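Local coordinates for protein shikimate 5-dehydrogenase AroE (5-dehydroshikimate reductase) (Mycobacterium tuberculosis, PDB 4P4G) that probably catalyses the reversible NADP-dependent reduction of 3-dehydroshikimate to shikimate, the fourth of seven steps leading to chorismate, the precursor of the aromatic amino acids, at residues L178-I192 / Y200-I214. Residues are numbered along the deposited sequence; the frame is centred on the assembly and turned at random.
Sequences LADAVAAAEVLVSTI and YAGTLAAIPVLLDAI
L188 and S190 join V209 and L211 through a parallel ladder of backbone hydrogen bonds, which places strands 187-190 and 209-212 side by side in the parallel sheet of the Rossmann-type domain. The amide of L188 gives to V209 O at 2.8 Å, L188 O receives L211 N, S190 N reaches L211 O, and A213 N closes the ladder on S190 O at 3.1 Å. The two strand directions differ by 14°.

Apolar packing fills the face of the sheet that carries L188 and L210. Beta-branched I207 wedges in just before its strand: its CG1, anti to the backbone N (chi1 -163°), meets L188 CB at 3.5 Å. Its CD1 reaches A185 CB, 3.6 Å away, and the small A185 lets that methyl in close. L188 crosses I207 and L204 at about right angles but lies alongside L210, pointing the same way. Farther out, L204 CD2 touches both V182 CG2, at 3.8 Å, and L178 CD1. T203 turns its methyl, not its hydroxyl, to L178, CG2 to CG 3.8 Å, so helix 178-184 packs on helix 201-204 through branched side chains. L222 of helix 221-229 touches L204, S190 and L210.

Polar groups gather at the C-terminal strand ends. D212 OD1 accepts I214 N from above the carboxylate plane, an Asx turn, while OD2 bonds T220. A water accepts from S190 OG at 2.6 Å and donates to I192 O and D212 OD1; the small serine leaves its hydroxyl, anti to the backbone N (chi1 179°), beside that water.

Leucine, isoleucine and valine thus pack the helices against the strands, whereas aspartate directly, and serine through a shared water, tie the strand ends to the turns that follow, where the side chain of A213 comes to about 7 Å from the bound shikimate.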
loop_
_atom_site.group_PDB
_atom_site.type_symbol
_atom_site.label_atom_id
_atom_site.label_comp_id
_atom_site.label_asym_id
_atom_site.label_seq_id
_atom_site.Cartn_x
_atom_site.Cartn_y
_atom_site.Cartn_z
ATOM N N LEU A 178 6.652 16.527 -16.455
ATOM C CA LEU A 178 7.131 15.797 -15.285
ATOM C C LEU A 178 8.214 16.568 -14.512
ATOM O O LEU A 178 8.168 16.638 -13.291
ATOM C CB LEU A 178 7.625 14.403 -15.681
ATOM C CG LEU A 178 8.039 13.502 -14.517
ATOM C CD1 LEU A 178 6.925 13.386 -13.488
ATOM C CD2 LEU A 178 8.429 12.123 -15.020
ATOM N N ALA A 179 9.163 17.163 -15.224
ATOM C CA ALA A 179 10.260 17.888 -14.577
ATOM C C ALA A 179 9.760 19.029 -13.686
ATOM O O ALA A 179 10.227 19.202 -12.558
ATOM C CB ALA A 179 11.236 18.416 -15.620
ATOM N N ASP A 180 8.810 19.803 -14.195
ATOM C CA ASP A 180 8.234 20.901 -13.422
ATOM C C ASP A 180 7.407 20.392 -12.229
ATOM O O ASP A 180 7.384 21.012 -11.166
ATOM C CB ASP A 180 7.402 21.803 -14.332
ATOM C CG ASP A 180 8.255 22.549 -15.355
ATOM O OD1 ASP A 180 9.425 22.874 -15.041
ATOM O OD2 ASP A 180 7.753 22.812 -16.472
ATOM N N ALA A 181 6.739 19.258 -12.405
ATOM C CA ALA A 181 5.981 18.645 -11.314
ATOM C C ALA A 181 6.915 18.206 -10.182
ATOM O O ALA A 181 6.606 18.381 -8.998
ATOM C CB ALA A 181 5.157 17.482 -11.833
ATOM N N VAL A 182 8.068 17.664 -10.553
ATOM C CA VAL A 182 9.064 17.218 -9.578
ATOM C C VAL A 182 9.676 18.399 -8.829
ATOM O O VAL A 182 9.831 18.364 -7.602
ATOM C CB VAL A 182 10.170 16.376 -10.256
ATOM C CG1 VAL A 182 11.335 16.149 -9.311
ATOM C CG2 VAL A 182 9.611 15.039 -10.709
ATOM N N ALA A 183 10.021 19.441 -9.573
ATOM C CA ALA A 183 10.650 20.631 -9.008
ATOM C C ALA A 183 9.825 21.252 -7.881
ATOM O O ALA A 183 10.371 21.749 -6.901
ATOM C CB ALA A 183 10.912 21.656 -10.107
ATOM N N ALA A 184 8.506 21.207 -8.012
ATOM C CA ALA A 184 7.630 21.817 -7.013
ATOM C C ALA A 184 7.412 20.920 -5.791
ATOM O O ALA A 184 7.087 21.401 -4.704
ATOM C CB ALA A 184 6.297 22.183 -7.639
ATOM N N ALA A 185 7.602 19.617 -5.971
ATOM C CA ALA A 185 7.192 18.644 -4.967
ATOM C C ALA A 185 8.247 18.374 -3.898
ATOM O O ALA A 185 9.451 18.461 -4.153
ATOM C CB ALA A 185 6.772 17.352 -5.637
ATOM N N GLU A 186 7.782 18.026 -2.701
ATOM C CA GLU A 186 8.678 17.739 -1.585
ATOM C C GLU A 186 8.685 16.260 -1.226
ATOM O O GLU A 186 9.589 15.790 -0.540
ATOM C CB GLU A 186 8.282 18.596 -0.383
ATOM C CG GLU A 186 8.260 20.084 -0.718
ATOM C CD GLU A 186 7.299 20.876 0.148
ATOM O OE1 GLU A 186 6.358 21.482 -0.421
ATOM O OE2 GLU A 186 7.483 20.886 1.389
ATOM N N VAL A 187 7.683 15.531 -1.703
ATOM C CA VAL A 187 7.584 14.104 -1.434
ATOM C C VAL A 187 7.005 13.394 -2.641
ATOM O O VAL A 187 6.126 13.922 -3.319
ATOM C CB VAL A 187 6.769 13.811 -0.145
ATOM C CG1 VAL A 187 5.371 14.356 -0.249
ATOM C CG2 VAL A 187 6.744 12.333 0.163
ATOM N N LEU A 188 7.533 12.208 -2.916
ATOM C CA LEU A 188 7.065 11.368 -4.008
ATOM C C LEU A 188 6.685 9.998 -3.451
ATOM O O LEU A 188 7.490 9.348 -2.780
ATOM C CB LEU A 188 8.192 11.227 -5.038
ATOM C CG LEU A 188 8.084 10.219 -6.171
ATOM C CD1 LEU A 188 6.892 10.563 -7.009
ATOM C CD2 LEU A 188 9.363 10.235 -7.018
ATOM N N VAL A 189 5.455 9.560 -3.703
ATOM C CA VAL A 189 5.073 8.193 -3.369
ATOM C C VAL A 189 4.908 7.409 -4.659
ATOM O O VAL A 189 4.054 7.741 -5.490
ATOM C CB VAL A 189 3.780 8.123 -2.554
ATOM C CG1 VAL A 189 3.462 6.664 -2.224
ATOM C CG2 VAL A 189 3.895 8.973 -1.273
ATOM N N SER A 190 5.727 6.377 -4.839
ATOM C CA SER A 190 5.686 5.610 -6.094
ATOM C C SER A 190 4.962 4.288 -5.948
ATOM O O SER A 190 5.343 3.444 -5.126
ATOM C CB SER A 190 7.097 5.353 -6.622
ATOM O OG SER A 190 7.030 4.596 -7.824
ATOM N N THR A 191 3.922 4.089 -6.755
ATOM C CA THR A 191 3.186 2.824 -6.721
ATOM C C THR A 191 3.275 2.041 -8.031
ATOM O O THR A 191 2.549 1.058 -8.220
ATOM C CB THR A 191 1.699 3.024 -6.309
ATOM O OG1 THR A 191 0.969 3.643 -7.375
ATOM C CG2 THR A 191 1.582 3.897 -5.064
ATOM N N ILE A 192 4.167 2.466 -8.929
ATOM C CA ILE A 192 4.339 1.817 -10.231
ATOM C C ILE A 192 5.445 0.755 -10.186
ATOM O O ILE A 192 6.249 0.744 -9.241
ATOM C CB ILE A 192 4.643 2.841 -11.359
ATOM C CG1 ILE A 192 5.901 3.654 -11.050
ATOM C CG2 ILE A 192 3.459 3.743 -11.579
ATOM C CD1 ILE A 192 6.273 4.625 -12.177
ATOM N N TYR A 200 12.280 6.934 -15.814
ATOM C CA TYR A 200 12.034 8.318 -15.422
ATOM C C TYR A 200 12.885 8.699 -14.223
ATOM O O TYR A 200 12.735 9.783 -13.679
ATOM C CB TYR A 200 10.556 8.523 -15.073
ATOM C CG TYR A 200 9.643 8.185 -16.221
ATOM C CD1 TYR A 200 9.462 9.075 -17.266
ATOM C CD2 TYR A 200 8.999 6.958 -16.281
ATOM C CE1 TYR A 200 8.635 8.766 -18.335
ATOM C CE2 TYR A 200 8.176 6.630 -17.345
ATOM C CZ TYR A 200 7.992 7.544 -18.370
ATOM O OH TYR A 200 7.177 7.232 -19.447
ATOM N N ALA A 201 13.765 7.795 -13.801
ATOM C CA ALA A 201 14.479 7.984 -12.542
ATOM C C ALA A 201 15.355 9.232 -12.545
ATOM O O ALA A 201 15.487 9.893 -11.515
ATOM C CB ALA A 201 15.290 6.749 -12.184
ATOM N N GLY A 202 15.921 9.572 -13.699
ATOM C CA GLY A 202 16.764 10.755 -13.807
ATOM C C GLY A 202 15.983 12.033 -13.555
ATOM O O GLY A 202 16.479 12.980 -12.936
ATOM N N THR A 203 14.748 12.059 -14.040
ATOM C CA THR A 203 13.864 13.206 -13.849
ATOM C C THR A 203 13.328 13.263 -12.420
ATOM O O THR A 203 13.249 14.340 -11.814
ATOM C CB THR A 203 12.697 13.159 -14.848
ATOM O OG1 THR A 203 13.224 13.226 -16.179
ATOM C CG2 THR A 203 11.745 14.326 -14.630
ATOM N N LEU A 204 12.965 12.102 -11.889
ATOM C CA LEU A 204 12.405 11.994 -10.544
ATOM C C LEU A 204 13.455 12.112 -9.428
ATOM O O LEU A 204 13.103 12.371 -8.279
ATOM C CB LEU A 204 11.640 10.676 -10.404
ATOM C CG LEU A 204 10.447 10.423 -11.330
ATOM C CD1 LEU A 204 10.078 8.942 -11.254
ATOM C CD2 LEU A 204 9.270 11.298 -10.950
ATOM N N ALA A 205 14.734 11.947 -9.772
ATOM C CA ALA A 205 15.802 11.823 -8.766
ATOM C C ALA A 205 15.908 13.027 -7.842
ATOM O O ALA A 205 16.425 12.921 -6.729
ATOM C CB ALA A 205 17.140 11.565 -9.438
ATOM N N ALA A 206 15.427 14.174 -8.316
ATOM C CA ALA A 206 15.538 15.429 -7.582
ATOM C C ALA A 206 14.542 15.593 -6.434
ATOM O O ALA A 206 14.570 16.607 -5.738
ATOM C CB ALA A 206 15.428 16.604 -8.544
ATOM N N ILE A 207 13.670 14.611 -6.230
ATOM C CA ILE A 207 12.662 14.718 -5.169
ATOM C C ILE A 207 13.339 14.596 -3.803
ATOM O O ILE A 207 14.223 13.749 -3.616
ATOM C CB ILE A 207 11.551 13.657 -5.327
ATOM C CG1 ILE A 207 10.309 14.021 -4.510
ATOM C CG2 ILE A 207 12.036 12.266 -4.947
ATOM C CD1 ILE A 207 9.416 15.017 -5.210
ATOM N N PRO A 208 12.939 15.446 -2.844
ATOM C CA PRO A 208 13.581 15.433 -1.522
ATOM C C PRO A 208 13.320 14.162 -0.705
ATOM O O PRO A 208 14.180 13.753 0.088
ATOM C CB PRO A 208 12.948 16.643 -0.820
ATOM C CG PRO A 208 12.521 17.552 -1.945
ATOM C CD PRO A 208 12.067 16.623 -3.024
ATOM N N VAL A 209 12.136 13.570 -0.863
ATOM C CA VAL A 209 11.754 12.368 -0.118
ATOM C C VAL A 209 11.028 11.414 -1.054
ATOM O O VAL A 209 10.127 11.832 -1.797
ATOM C CB VAL A 209 10.796 12.693 1.052
ATOM C CG1 VAL A 209 10.448 11.425 1.846
ATOM C CG2 VAL A 209 11.377 13.738 1.975
ATOM N N LEU A 210 11.417 10.141 -1.020
ATOM C CA LEU A 210 10.783 9.098 -1.821
ATOM C C LEU A 210 10.265 7.998 -0.921
ATOM O O LEU A 210 11.021 7.437 -0.114
ATOM C CB LEU A 210 11.796 8.463 -2.779
ATOM C CG LEU A 210 11.413 7.081 -3.341
ATOM C CD1 LEU A 210 10.235 7.176 -4.321
ATOM C CD2 LEU A 210 12.615 6.398 -4.007
ATOM N N LEU A 211 8.982 7.681 -1.055
ATOM C CA LEU A 211 8.463 6.454 -0.468
ATOM C C LEU A 211 8.182 5.519 -1.623
ATOM O O LEU A 211 7.364 5.828 -2.481
ATOM C CB LEU A 211 7.178 6.738 0.332
ATOM C CG LEU A 211 6.413 5.509 0.837
ATOM C CD1 LEU A 211 7.295 4.629 1.742
ATOM C CD2 LEU A 211 5.148 5.926 1.570
ATOM N N ASP A 212 8.883 4.382 -1.688
ATOM C CA ASP A 212 8.649 3.437 -2.778
ATOM C C ASP A 212 7.859 2.262 -2.234
ATOM O O ASP A 212 8.257 1.656 -1.244
ATOM C CB ASP A 212 9.987 2.964 -3.378
ATOM C CG ASP A 212 9.839 2.381 -4.782
ATOM O OD1 ASP A 212 8.753 1.840 -5.092
ATOM O OD2 ASP A 212 10.812 2.461 -5.575
ATOM N N ALA A 213 6.729 1.945 -2.857
ATOM C CA ALA A 213 5.923 0.813 -2.394
ATOM C C ALA A 213 6.615 -0.531 -2.605
ATOM O O ALA A 213 6.316 -1.516 -1.922
ATOM C CB ALA A 213 4.559 0.824 -3.060
ATOM N N ILE A 214 7.540 -0.570 -3.558
ATOM C CA ILE A 214 8.275 -1.796 -3.886
ATOM C C ILE A 214 9.300 -2.128 -2.790
ATOM O O ILE A 214 9.944 -1.225 -2.242
ATOM C CB ILE A 214 9.034 -1.642 -5.230
ATOM C CG1 ILE A 214 8.063 -1.391 -6.390
ATOM C CG2 ILE A 214 9.918 -2.874 -5.501
ATOM C CD1 ILE A 214 7.030 -2.480 -6.578
HETATM O O HOH W 1 12.923 18.743 -6.529
HETATM O O HOH W 2 8.089 2.247 -7.836
#